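PDB 2ZBA: trichothecene 3-O-acetyltransferase from Fusarium sporotrichioides, which transfers an acetyl group from acetyl coenzyme A to the 3-hydroxyl of trichothecene mycotoxins during their biosynthesis. Local coordinates for residues L16-Q21 and A357-M362; A272-I277 and M420-K425; Q318-H323 and S372-A377. All coordinates share one frame; numbering follows the deposited sequence.

How the contacts relate
Contacts 1 and 3 adjoin, their centres about 14 Å apart, and they meet where Ile19 CG2 lies 3.9 Å from Gln318 O. Contact 3 lines the pocket of the bound trichothecene and reaches coenzyme A through Gln318, and its Asp376 binds calcium. Contact 1 is a layer further out; the side chain of Ile19 is about 9 Å from the bound toxin (ZBA). Contact 2 lies further off, its centre about 17 Å from that of contact 3 and about 27 Å from that of contact 1. Contacts 2 and 3 draw on the same mixed sheet, through strands 419-422 and 318-326, and both touch the toxin.

Contact 1 of 3, residues L16-Q21 and A357-M362; sequences LDIIGQ and ALATYM
Ile18 and Ile19, neighbours in a short 3-10 turn of the loop between strand 14-15 and helix 23-26, press two differently directed side chains against one flank of helix 348-363, joining this early loop to a helix far along the chain. Ile18 points at the helix and uses both branches on this flank: CG2 rests 3.8 Å from Ala359 CB, while CD1 reaches 3.7 Å from Met362 CB. With CG1 anti to the backbone N (chi1 169°), the longer branch runs past the selenomethionine side chain of Met362 in the opposite direction. Ile19 works at the preceding part of the helix, where its CG1 meets Leu358 CD2 at 3.9 Å and the two chains cross at roughly a right angle. Between these larger groups the small methyl of Ala359 lets the backbones draw together, Ile19 CA and Ala359 CA being 5.7 Å apart.

A second set of contacts joins side chain to backbone. Met362 bends at its last torsion (chi3 66°), which lays its end along the turn: SE is 4.0 Å from Ile19 CA, and CE is 3.4 Å from Ile18 O. That carbonyl already accepts the turn's own bond from Gln21 N. A flexible, unbranched chain suits this place because it can follow the uneven backbone surface.

Polar groups find their partners off this interface, Gln21 OE1 with Ser82 N and Asp17 OD2 with Leu316 N. The turn is thus tied by polar bonds to its other neighbours, whereas its hold on the helix rests on shape and the burial of hydrocarbon and selenium.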
loop_
_atom_site.group_PDB
_atom_site.type_symbol
_atom_site.label_atom_id
_atom_site.label_comp_id
_atom_site.label_asym_id
_atom_site.label_seq_id
_atom_site.Cartn_x
_atom_site.Cartn_y
_atom_site.Cartn_z
ATOM N N LEU A 16 5.797 -11.371 14.638
ATOM C CA LEU A 16 5.147 -10.882 13.410
ATOM C C LEU A 16 4.541 -12.043 12.630
ATOM O O LEU A 16 4.910 -13.201 12.847
ATOM C CB LEU A 16 6.143 -10.125 12.511
ATOM C CG LEU A 16 6.972 -8.965 13.066
ATOM C CD1 LEU A 16 7.643 -8.250 11.921
ATOM C CD2 LEU A 16 6.136 -7.996 13.865
ATOM N N ASP A 17 3.604 -11.730 11.741
ATOM C CA ASP A 17 3.130 -12.687 10.751
ATOM C C ASP A 17 4.359 -13.337 10.103
ATOM O O ASP A 17 5.275 -12.627 9.697
ATOM C CB ASP A 17 2.320 -11.947 9.686
ATOM C CG ASP A 17 1.025 -11.380 10.235
ATOM O OD1 ASP A 17 0.047 -12.162 10.352
ATOM O OD2 ASP A 17 0.991 -10.156 10.539
ATOM N N ILE A 18 4.409 -14.670 10.037
ATOM C CA ILE A 18 5.568 -15.319 9.384
ATOM C C ILE A 18 5.847 -14.706 8.023
ATOM O O ILE A 18 6.987 -14.462 7.695
ATOM C CB ILE A 18 5.514 -16.900 9.316
ATOM C CG1 ILE A 18 6.604 -17.448 8.390
ATOM C CG2 ILE A 18 4.211 -17.394 8.752
ATOM C CD1 ILE A 18 8.060 -17.091 8.804
ATOM N N ILE A 19 4.801 -14.401 7.261
ATOM C CA ILE A 19 4.961 -13.741 5.961
ATOM C C ILE A 19 5.561 -12.317 6.054
ATOM O O ILE A 19 6.178 -11.832 5.107
ATOM C CB ILE A 19 3.629 -13.809 5.141
ATOM C CG1 ILE A 19 3.547 -15.175 4.453
ATOM C CG2 ILE A 19 3.542 -12.705 4.132
ATOM C CD1 ILE A 19 2.242 -15.471 3.750
ATOM N N GLY A 20 5.414 -11.668 7.205
ATOM C CA GLY A 20 5.951 -10.319 7.387
ATOM C C GLY A 20 7.415 -10.312 7.778
ATOM O O GLY A 20 8.016 -9.242 7.925
ATOM N N GLN A 21 7.984 -11.507 7.964
ATOM C CA GLN A 21 9.381 -11.653 8.364
ATOM C C GLN A 21 10.351 -11.552 7.198
ATOM O O GLN A 21 11.503 -11.954 7.330
ATOM C CB GLN A 21 9.618 -12.980 9.088
ATOM C CG GLN A 21 8.675 -13.279 10.215
ATOM C CD GLN A 21 9.179 -12.872 11.567
ATOM O OE1 GLN A 21 10.139 -12.130 11.697
ATOM N NE2 GLN A 21 8.505 -13.340 12.587
ATOM N N ALA A 357 1.814 -22.049 1.266
ATOM C CA ALA A 357 3.124 -22.605 0.843
ATOM C C ALA A 357 4.257 -21.635 1.220
ATOM O O ALA A 357 5.292 -22.049 1.721
ATOM C CB ALA A 357 3.145 -22.894 -0.627
ATOM N N LEU A 358 4.042 -20.343 0.976
ATOM C CA LEU A 358 5.007 -19.306 1.341
ATOM C C LEU A 358 5.266 -19.310 2.827
ATOM O O LEU A 358 6.434 -19.293 3.246
ATOM C CB LEU A 358 4.538 -17.911 0.880
ATOM C CG LEU A 358 5.446 -16.682 1.155
ATOM C CD1 LEU A 358 6.815 -16.772 0.427
ATOM C CD2 LEU A 358 4.734 -15.380 0.763
ATOM N N ALA A 359 4.194 -19.360 3.620
ATOM C CA ALA A 359 4.294 -19.295 5.077
ATOM C C ALA A 359 5.034 -20.525 5.608
ATOM O O ALA A 359 5.907 -20.405 6.471
ATOM C CB ALA A 359 2.899 -19.180 5.712
ATOM N N THR A 360 4.731 -21.688 5.037
ATOM C CA THR A 360 5.395 -22.934 5.448
ATOM C C THR A 360 6.888 -22.874 5.130
ATOM O O THR A 360 7.715 -23.141 5.992
ATOM C CB THR A 360 4.746 -24.159 4.801
ATOM O OG1 THR A 360 3.349 -24.100 5.034
ATOM C CG2 THR A 360 5.277 -25.488 5.415
ATOM N N TYR A 361 7.206 -22.494 3.897
ATOM C CA TYR A 361 8.596 -22.387 3.423
ATOM C C TYR A 361 9.433 -21.437 4.280
ATOM O O TYR A 361 10.553 -21.769 4.686
ATOM C CB TYR A 361 8.611 -21.964 1.953
ATOM C CG TYR A 361 9.990 -21.737 1.368
ATOM C CD1 TYR A 361 10.905 -22.793 1.230
ATOM C CD2 TYR A 361 10.373 -20.477 0.948
ATOM C CE1 TYR A 361 12.172 -22.582 0.703
ATOM C CE2 TYR A 361 11.636 -20.249 0.418
ATOM C CZ TYR A 361 12.525 -21.309 0.291
ATOM O OH TYR A 361 13.764 -21.065 -0.241
HETATM N N MSE A 362 8.874 -20.263 4.582
HETATM C CA MSE A 362 9.572 -19.272 5.387
HETATM C C MSE A 362 9.762 -19.705 6.835
HETATM O O MSE A 362 10.833 -19.503 7.406
HETATM C CB MSE A 362 8.833 -17.934 5.326
HETATM C CG MSE A 362 8.864 -17.234 3.962
HETATM SE SE MSE A 362 8.047 -15.452 4.092
HETATM C CE MSE A 362 9.236 -14.619 5.172
#

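Contact 2 of 3, residues A272-I277 and M420-K425; sequences ALSAFI and MYFMPK. With ZBA (12,13-Epoxytrichothec-9-ene-3,4,8,15-tetrol-4,15-diacetate-8-isovalerate), chain F.
Phe422 sets its ring against Leu273, Ser274 and Ile277 of helix 269-285, each meeting a different part of it. Leu273 comes over one face: its CD2 stands 3.7 Å from the ring centroid, 22° off the normal, a CH-pi contact displaced toward the rim. The leucine reaches there with CG anti to the backbone N (chi1 177°), which directs the branch at the strand. Ile277 approaches in the ring plane, its CD1 3.5 Å from Phe422 CE1. Ser274 OG lies 3.6 Å from Phe422 CE2; this small hydroxyl suits a tight, buried site because it bonds back to Asp270 O of its own helix.

Here the helix packs on the mixed seven-stranded sheet, segment 272-277 running roughly antiparallel to strand residues 420-422 (151°), the two axes coming within 11.2 Å. Alternation along the strand sends Met420 and Phe422 to the helix, and Tyr421 to the opposite face, where the toxin binds.

The selenomethionine Met420 stays extended beyond CG, long enough to bring SE within 3.7 Å of Ile277 CG2, the two side chains sliding past each other in opposite directions. Ile277 thereby serves both strand residues, CG2 touching one and CD1 the other. On the far face, Tyr421 OH donates a 2.8 Å hydrogen bond to O10 of the bound toxin.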
loop_
_atom_site.group_PDB
_atom_site.type_symbol
_atom_site.label_atom_id
_atom_site.label_comp_id
_atom_site.label_asym_id
_atom_site.label_seq_id
_atom_site.Cartn_x
_atom_site.Cartn_y
_atom_site.Cartn_z
ATOM N N ALA A 272 -9.839 -3.996 -14.676
ATOM C CA ALA A 272 -9.748 -3.313 -15.967
ATOM C C ALA A 272 -8.725 -2.193 -15.951
ATOM O O ALA A 272 -8.045 -1.950 -16.951
ATOM C CB ALA A 272 -11.120 -2.772 -16.406
ATOM N N LEU A 273 -8.630 -1.495 -14.827
ATOM C CA LEU A 273 -7.728 -0.352 -14.737
ATOM C C LEU A 273 -6.293 -0.860 -14.712
ATOM O O LEU A 273 -5.426 -0.307 -15.387
ATOM C CB LEU A 273 -8.044 0.531 -13.500
ATOM C CG LEU A 273 -7.061 1.708 -13.352
ATOM C CD1 LEU A 273 -7.150 2.672 -14.549
ATOM C CD2 LEU A 273 -7.234 2.433 -12.048
ATOM N N SER A 274 -6.069 -1.944 -13.957
ATOM C CA SER A 274 -4.767 -2.598 -13.884
ATOM C C SER A 274 -4.322 -3.072 -15.268
ATOM O O SER A 274 -3.161 -2.918 -15.635
ATOM C CB SER A 274 -4.803 -3.795 -12.916
ATOM O OG SER A 274 -5.253 -3.406 -11.625
ATOM N N ALA A 275 -5.264 -3.668 -16.008
ATOM C CA ALA A 275 -5.034 -4.170 -17.371
ATOM C C ALA A 275 -4.760 -3.037 -18.358
ATOM O O ALA A 275 -3.898 -3.142 -19.241
ATOM C CB ALA A 275 -6.244 -4.972 -17.825
ATOM N N PHE A 276 -5.486 -1.938 -18.206
ATOM C CA PHE A 276 -5.264 -0.793 -19.092
ATOM C C PHE A 276 -3.877 -0.210 -18.872
ATOM O O PHE A 276 -3.200 0.193 -19.829
ATOM C CB PHE A 276 -6.364 0.264 -18.927
ATOM C CG PHE A 276 -6.163 1.492 -19.785
ATOM C CD1 PHE A 276 -6.242 1.403 -21.179
ATOM C CD2 PHE A 276 -5.892 2.728 -19.203
ATOM C CE1 PHE A 276 -6.052 2.542 -21.994
ATOM C CE2 PHE A 276 -5.708 3.863 -19.995
ATOM C CZ PHE A 276 -5.791 3.765 -21.394
ATOM N N ILE A 277 -3.417 -0.213 -17.619
ATOM C CA ILE A 277 -2.073 0.309 -17.326
ATOM C C ILE A 277 -0.931 -0.604 -17.798
ATOM O O ILE A 277 0.104 -0.129 -18.256
ATOM C CB ILE A 277 -1.892 0.643 -15.822
ATOM C CG1 ILE A 277 -2.819 1.796 -15.428
ATOM C CG2 ILE A 277 -0.420 0.981 -15.530
ATOM C CD1 ILE A 277 -3.115 1.898 -13.977
HETATM N N MSE A 420 3.940 0.993 -8.488
HETATM C CA MSE A 420 2.665 1.678 -8.654
HETATM C C MSE A 420 1.678 1.406 -7.519
HETATM O O MSE A 420 1.734 0.356 -6.864
HETATM C CB MSE A 420 2.033 1.290 -9.995
HETATM C CG MSE A 420 2.876 1.679 -11.189
HETATM SE SE MSE A 420 2.076 1.272 -12.860
HETATM C CE MSE A 420 3.641 1.372 -13.984
ATOM N N TYR A 421 0.771 2.359 -7.303
ATOM C CA TYR A 421 -0.315 2.231 -6.336
ATOM C C TYR A 421 -1.592 2.751 -6.936
ATOM O O TYR A 421 -1.547 3.654 -7.773
ATOM C CB TYR A 421 -0.034 3.068 -5.077
ATOM C CG TYR A 421 1.186 2.606 -4.317
ATOM C CD1 TYR A 421 1.091 1.587 -3.370
ATOM C CD2 TYR A 421 2.441 3.173 -4.559
ATOM C CE1 TYR A 421 2.212 1.144 -2.682
ATOM C CE2 TYR A 421 3.577 2.728 -3.867
ATOM C CZ TYR A 421 3.447 1.723 -2.933
ATOM O OH TYR A 421 4.550 1.274 -2.229
ATOM N N PHE A 422 -2.725 2.224 -6.474
ATOM C CA PHE A 422 -3.987 2.958 -6.593
ATOM C C PHE A 422 -4.307 3.502 -5.213
ATOM O O PHE A 422 -4.183 2.783 -4.220
ATOM C CB PHE A 422 -5.181 2.089 -7.031
ATOM C CG PHE A 422 -5.049 1.447 -8.387
ATOM C CD1 PHE A 422 -4.262 2.002 -9.394
ATOM C CD2 PHE A 422 -5.762 0.280 -8.668
ATOM C CE1 PHE A 422 -4.174 1.388 -10.642
ATOM C CE2 PHE A 422 -5.659 -0.332 -9.896
ATOM C CZ PHE A 422 -4.882 0.227 -10.887
HETATM N N MSE A 423 -4.748 4.762 -5.163
HETATM C CA MSE A 423 -5.143 5.412 -3.921
HETATM C C MSE A 423 -6.490 4.845 -3.477
HETATM O O MSE A 423 -7.173 4.206 -4.276
HETATM C CB MSE A 423 -5.252 6.939 -4.147
HETATM C CG MSE A 423 -3.919 7.695 -4.381
HETATM SE SE MSE A 423 -2.519 7.454 -2.993
HETATM C CE MSE A 423 -1.662 5.845 -3.715
ATOM N N PRO A 424 -6.877 5.055 -2.202
ATOM C CA PRO A 424 -8.232 4.712 -1.786
ATOM C C PRO A 424 -9.257 5.428 -2.661
ATOM O O PRO A 424 -9.080 6.608 -2.977
ATOM C CB PRO A 424 -8.304 5.239 -0.350
ATOM C CG PRO A 424 -6.913 5.231 0.117
ATOM C CD PRO A 424 -6.084 5.591 -1.079
ATOM N N LYS A 425 -10.307 4.709 -3.051
ATOM C CA LYS A 425 -11.232 5.180 -4.072
ATOM C C LYS A 425 -12.091 6.288 -3.488
ATOM O O LYS A 425 -12.729 6.117 -2.425
ATOM C CB LYS A 425 -12.068 3.999 -4.592
ATOM C CG LYS A 425 -13.232 4.325 -5.510
ATOM C CD LYS A 425 -14.047 3.060 -5.725
ATOM C CE LYS A 425 -15.529 3.336 -5.939
ATOM N NZ LYS A 425 -16.305 2.064 -5.688
HETATM O O18 ZBA F . 9.597 -2.539 -4.618
HETATM C C44 ZBA F . 9.984 -2.663 -3.483
HETATM C C45 ZBA F . 11.196 -3.395 -3.032
HETATM C C46 ZBA F . 11.955 -2.765 -1.933
HETATM C C48 ZBA F . 12.593 -1.474 -2.039
HETATM C C47 ZBA F . 12.168 -3.392 -0.601
HETATM O O17 ZBA F . 9.291 -2.105 -2.490
HETATM C C31 ZBA F . 7.939 -1.591 -2.696
HETATM C C30 ZBA F . 6.961 -2.724 -2.961
HETATM C C32 ZBA F . 7.651 -0.723 -1.512
HETATM C C39 ZBA F . 8.599 0.422 -1.330
HETATM C C33 ZBA F . 6.621 -0.962 -0.729
HETATM C C34 ZBA F . 5.632 -2.049 -0.967
HETATM O O10 ZBA F . 4.515 -1.481 -1.749
HETATM C C29 ZBA F . 6.171 -3.311 -1.738
HETATM C C38 ZBA F . 7.132 -4.087 -0.809
HETATM O O12 ZBA F . 8.061 -4.866 -1.601
HETATM C C40 ZBA F . 8.653 -5.893 -0.995
HETATM C C41 ZBA F . 9.645 -6.556 -1.892
HETATM O O13 ZBA F . 8.442 -6.242 0.081
HETATM C C28 ZBA F . 4.941 -4.250 -2.190
HETATM C C37 ZBA F . 5.451 -5.563 -2.845
HETATM C C35 ZBA F . 4.037 -3.406 -3.108
HETATM C C25 ZBA F . 3.487 -2.387 -2.195
HETATM C C36 ZBA F . 4.068 -3.311 -4.545
HETATM O O11 ZBA F . 3.023 -4.046 -3.887
HETATM C C27 ZBA F . 3.908 -4.477 -0.995
HETATM C C26 ZBA F . 2.907 -3.347 -1.178
HETATM O O16 ZBA F . 2.562 -2.672 0.004
HETATM O O14 ZBA F . 3.187 -5.748 -0.973
#

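Contact 3 of 3, residues Q318-H323 and S372-A377; sequences QNMTYH and SLTADA. With CA (calcium ion), chain H; ZBA (12,13-Epoxytrichothec-9-ene-3,4,8,15-tetrol-4,15-diacetate-8-isovalerate), chain F.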
loop_
_atom_site.group_PDB
_atom_site.type_symbol
_atom_site.label_atom_id
_atom_site.label_comp_id
_atom_site.label_asym_id
_atom_site.label_seq_id
_atom_site.Cartn_x
_atom_site.Cartn_y
_atom_site.Cartn_z
ATOM N N GLN A 318 -0.931 -10.553 3.153
ATOM C CA GLN A 318 -0.931 -10.078 1.792
ATOM C C GLN A 318 -0.149 -11.106 0.991
ATOM O O GLN A 318 0.690 -11.821 1.553
ATOM C CB GLN A 318 -0.203 -8.734 1.771
ATOM C CG GLN A 318 -0.170 -8.002 0.448
ATOM C CD GLN A 318 0.515 -6.648 0.570
ATOM O OE1 GLN A 318 -0.154 -5.609 0.578
ATOM N NE2 GLN A 318 1.846 -6.653 0.703
ATOM N N ASN A 319 -0.457 -11.204 -0.300
ATOM C CA ASN A 319 0.393 -11.895 -1.253
ATOM C C ASN A 319 0.296 -11.107 -2.550
ATOM O O ASN A 319 -0.263 -10.006 -2.562
ATOM C CB ASN A 319 -0.094 -13.344 -1.432
ATOM C CG ASN A 319 1.009 -14.289 -1.892
ATOM O OD1 ASN A 319 2.023 -13.865 -2.447
ATOM N ND2 ASN A 319 0.802 -15.583 -1.671
HETATM N N MSE A 320 0.833 -11.652 -3.634
HETATM C CA MSE A 320 0.722 -11.043 -4.931
HETATM C C MSE A 320 0.301 -12.128 -5.909
HETATM O O MSE A 320 0.484 -13.323 -5.659
HETATM C CB MSE A 320 2.050 -10.398 -5.354
HETATM C CG MSE A 320 2.538 -9.230 -4.440
HETATM SE SE MSE A 320 3.939 -8.180 -5.285
HETATM C CE MSE A 320 2.897 -6.596 -5.805
ATOM N N THR A 321 -0.281 -11.719 -7.020
ATOM C CA THR A 321 -0.438 -12.618 -8.144
ATOM C C THR A 321 0.565 -12.168 -9.221
ATOM O O THR A 321 0.881 -10.966 -9.350
ATOM C CB THR A 321 -1.910 -12.688 -8.659
ATOM O OG1 THR A 321 -2.322 -11.411 -9.168
ATOM C CG2 THR A 321 -2.864 -13.132 -7.530
ATOM N N TYR A 322 1.062 -13.131 -9.982
ATOM C CA TYR A 322 2.097 -12.885 -10.977
ATOM C C TYR A 322 1.640 -13.287 -12.362
ATOM O O TYR A 322 0.955 -14.289 -12.544
ATOM C CB TYR A 322 3.368 -13.624 -10.583
ATOM C CG TYR A 322 3.817 -13.272 -9.187
ATOM C CD1 TYR A 322 4.509 -12.085 -8.934
ATOM C CD2 TYR A 322 3.514 -14.105 -8.101
ATOM C CE1 TYR A 322 4.905 -11.743 -7.617
ATOM C CE2 TYR A 322 3.910 -13.770 -6.796
ATOM C CZ TYR A 322 4.611 -12.596 -6.567
ATOM O OH TYR A 322 5.000 -12.281 -5.282
ATOM N N HIS A 323 2.012 -12.478 -13.343
ATOM C CA HIS A 323 1.490 -12.622 -14.683
ATOM C C HIS A 323 2.632 -12.374 -15.651
ATOM O O HIS A 323 3.139 -11.264 -15.735
ATOM C CB HIS A 323 0.317 -11.646 -14.904
ATOM C CG HIS A 323 -0.750 -11.749 -13.856
ATOM N ND1 HIS A 323 -0.730 -11.004 -12.698
ATOM C CD2 HIS A 323 -1.829 -12.565 -13.759
ATOM C CE1 HIS A 323 -1.755 -11.346 -11.939
ATOM N NE2 HIS A 323 -2.436 -12.291 -12.559
ATOM N N SER A 372 11.328 -12.560 -1.443
ATOM C CA SER A 372 10.736 -11.245 -1.674
ATOM C C SER A 372 9.470 -11.365 -2.514
ATOM O O SER A 372 9.424 -12.128 -3.466
ATOM C CB SER A 372 11.743 -10.330 -2.374
ATOM O OG SER A 372 11.124 -9.167 -2.876
ATOM N N LEU A 373 8.456 -10.575 -2.179
ATOM C CA LEU A 373 7.233 -10.507 -2.998
ATOM C C LEU A 373 7.461 -10.078 -4.449
ATOM O O LEU A 373 6.647 -10.370 -5.312
ATOM C CB LEU A 373 6.158 -9.629 -2.339
ATOM C CG LEU A 373 5.444 -10.218 -1.117
ATOM C CD1 LEU A 373 4.297 -9.295 -0.647
ATOM C CD2 LEU A 373 4.922 -11.597 -1.387
ATOM N N THR A 374 8.579 -9.410 -4.721
ATOM C CA THR A 374 8.895 -8.965 -6.083
ATOM C C THR A 374 10.241 -9.566 -6.537
ATOM O O THR A 374 10.975 -8.955 -7.296
ATOM C CB THR A 374 8.896 -7.390 -6.187
ATOM O OG1 THR A 374 9.898 -6.853 -5.323
ATOM C CG2 THR A 374 7.551 -6.797 -5.760
ATOM N N ALA A 375 10.548 -10.783 -6.068
ATOM C CA ALA A 375 11.849 -11.429 -6.316
ATOM C C ALA A 375 12.281 -11.474 -7.787
ATOM O O ALA A 375 13.455 -11.212 -8.091
ATOM C CB ALA A 375 11.886 -12.828 -5.688
ATOM N N ASP A 376 11.334 -11.749 -8.692
ATOM C CA ASP A 376 11.617 -11.882 -10.121
ATOM C C ASP A 376 11.223 -10.667 -10.979
ATOM O O ASP A 376 11.273 -10.735 -12.205
ATOM C CB ASP A 376 10.936 -13.132 -10.689
ATOM C CG ASP A 376 11.488 -14.417 -10.109
ATOM O OD1 ASP A 376 12.451 -14.379 -9.300
ATOM O OD2 ASP A 376 10.932 -15.480 -10.457
ATOM N N ALA A 377 10.829 -9.572 -10.346
ATOM C CA ALA A 377 10.461 -8.342 -11.079
ATOM C C ALA A 377 11.697 -7.666 -11.692
ATOM O O ALA A 377 12.753 -7.599 -11.060
ATOM C CB ALA A 377 9.734 -7.378 -10.150
HETATM CA CA CA H . 12.606 -16.914 -8.979
HETATM O O18 ZBA F . 9.597 -2.539 -4.618
HETATM C C44 ZBA F . 9.984 -2.663 -3.483
HETATM C C45 ZBA F . 11.196 -3.395 -3.032
HETATM C C46 ZBA F . 11.955 -2.765 -1.933
HETATM C C48 ZBA F . 12.593 -1.474 -2.039
HETATM C C47 ZBA F . 12.168 -3.392 -0.601
HETATM O O17 ZBA F . 9.291 -2.105 -2.490
HETATM C C31 ZBA F . 7.939 -1.591 -2.696
HETATM C C30 ZBA F . 6.961 -2.724 -2.961
HETATM C C32 ZBA F . 7.651 -0.723 -1.512
HETATM C C39 ZBA F . 8.599 0.422 -1.330
HETATM C C33 ZBA F . 6.621 -0.962 -0.729
HETATM C C34 ZBA F . 5.632 -2.049 -0.967
HETATM O O10 ZBA F . 4.515 -1.481 -1.749
HETATM C C29 ZBA F . 6.171 -3.311 -1.738
HETATM C C38 ZBA F . 7.132 -4.087 -0.809
HETATM O O12 ZBA F . 8.061 -4.866 -1.601
HETATM C C40 ZBA F . 8.653 -5.893 -0.995
HETATM C C41 ZBA F . 9.645 -6.556 -1.892
HETATM O O13 ZBA F . 8.442 -6.242 0.081
HETATM C C28 ZBA F . 4.941 -4.250 -2.190
HETATM C C37 ZBA F . 5.451 -5.563 -2.845
HETATM C C35 ZBA F . 4.037 -3.406 -3.108
HETATM C C25 ZBA F . 3.487 -2.387 -2.195
HETATM C C36 ZBA F . 4.068 -3.311 -4.545
HETATM O O11 ZBA F . 3.023 -4.046 -3.887
HETATM C C27 ZBA F . 3.908 -4.477 -0.995
HETATM C C26 ZBA F . 2.907 -3.347 -1.178
HETATM O O16 ZBA F . 2.562 -2.672 0.004
HETATM O O14 ZBA F . 3.187 -5.748 -0.973
HETATM O O HOH W 1 13.612 -19.128 -8.508
#
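The trichothecene pocket of this BAHD-superfamily acetyltransferase is walled in part by strand 318-326, at the outer end of the mixed sheet, and by the loop 372-377 that packs against it. Leu373 fills the joint. Its CD1 lies 3.8 Å from Gln318 NE2 and its CD2 a similar distance from Asn319 OD1, while its CB faces Met320 SE at 4.0 Å; a branched apolar chain suits a place where several strand residues must be met at once.

One hydrogen bond spans the two segments: Tyr322 OH donates to Leu373 O at 2.5 Å, with the oxygen lying at the edge of the ring, near its plane. The donor sits 19° out of the carbonyl plane and makes a C=O...O angle of 127°. Gln220 also bonds to the tyrosine hydroxyl and to Asn319 OD1, and His219 stacks on the ring, so the phenol is held both at its end and over its surface.

Toward the toxin, the selenomethionine Met320 turns at its end (chi3 104°) to place CE 3.2 Å from toxin O11, with Thr374 CG2 beside its selenium. Gln318, which also binds coenzyme A, brings its amide to the toxin's O14, though the modelled approach of NE2 to that oxygen is too short to be trusted.

The loop keeps its shape through an ST turn, in which Ser372 OG accepts from Thr374 N, overlapping at Thr374 with a type I turn that runs to Ala377. That second turn carries the calcium ligand Asp376, whose carboxylate grips the ion with both oxygens, OD1 at 2.6 Å from the calcium.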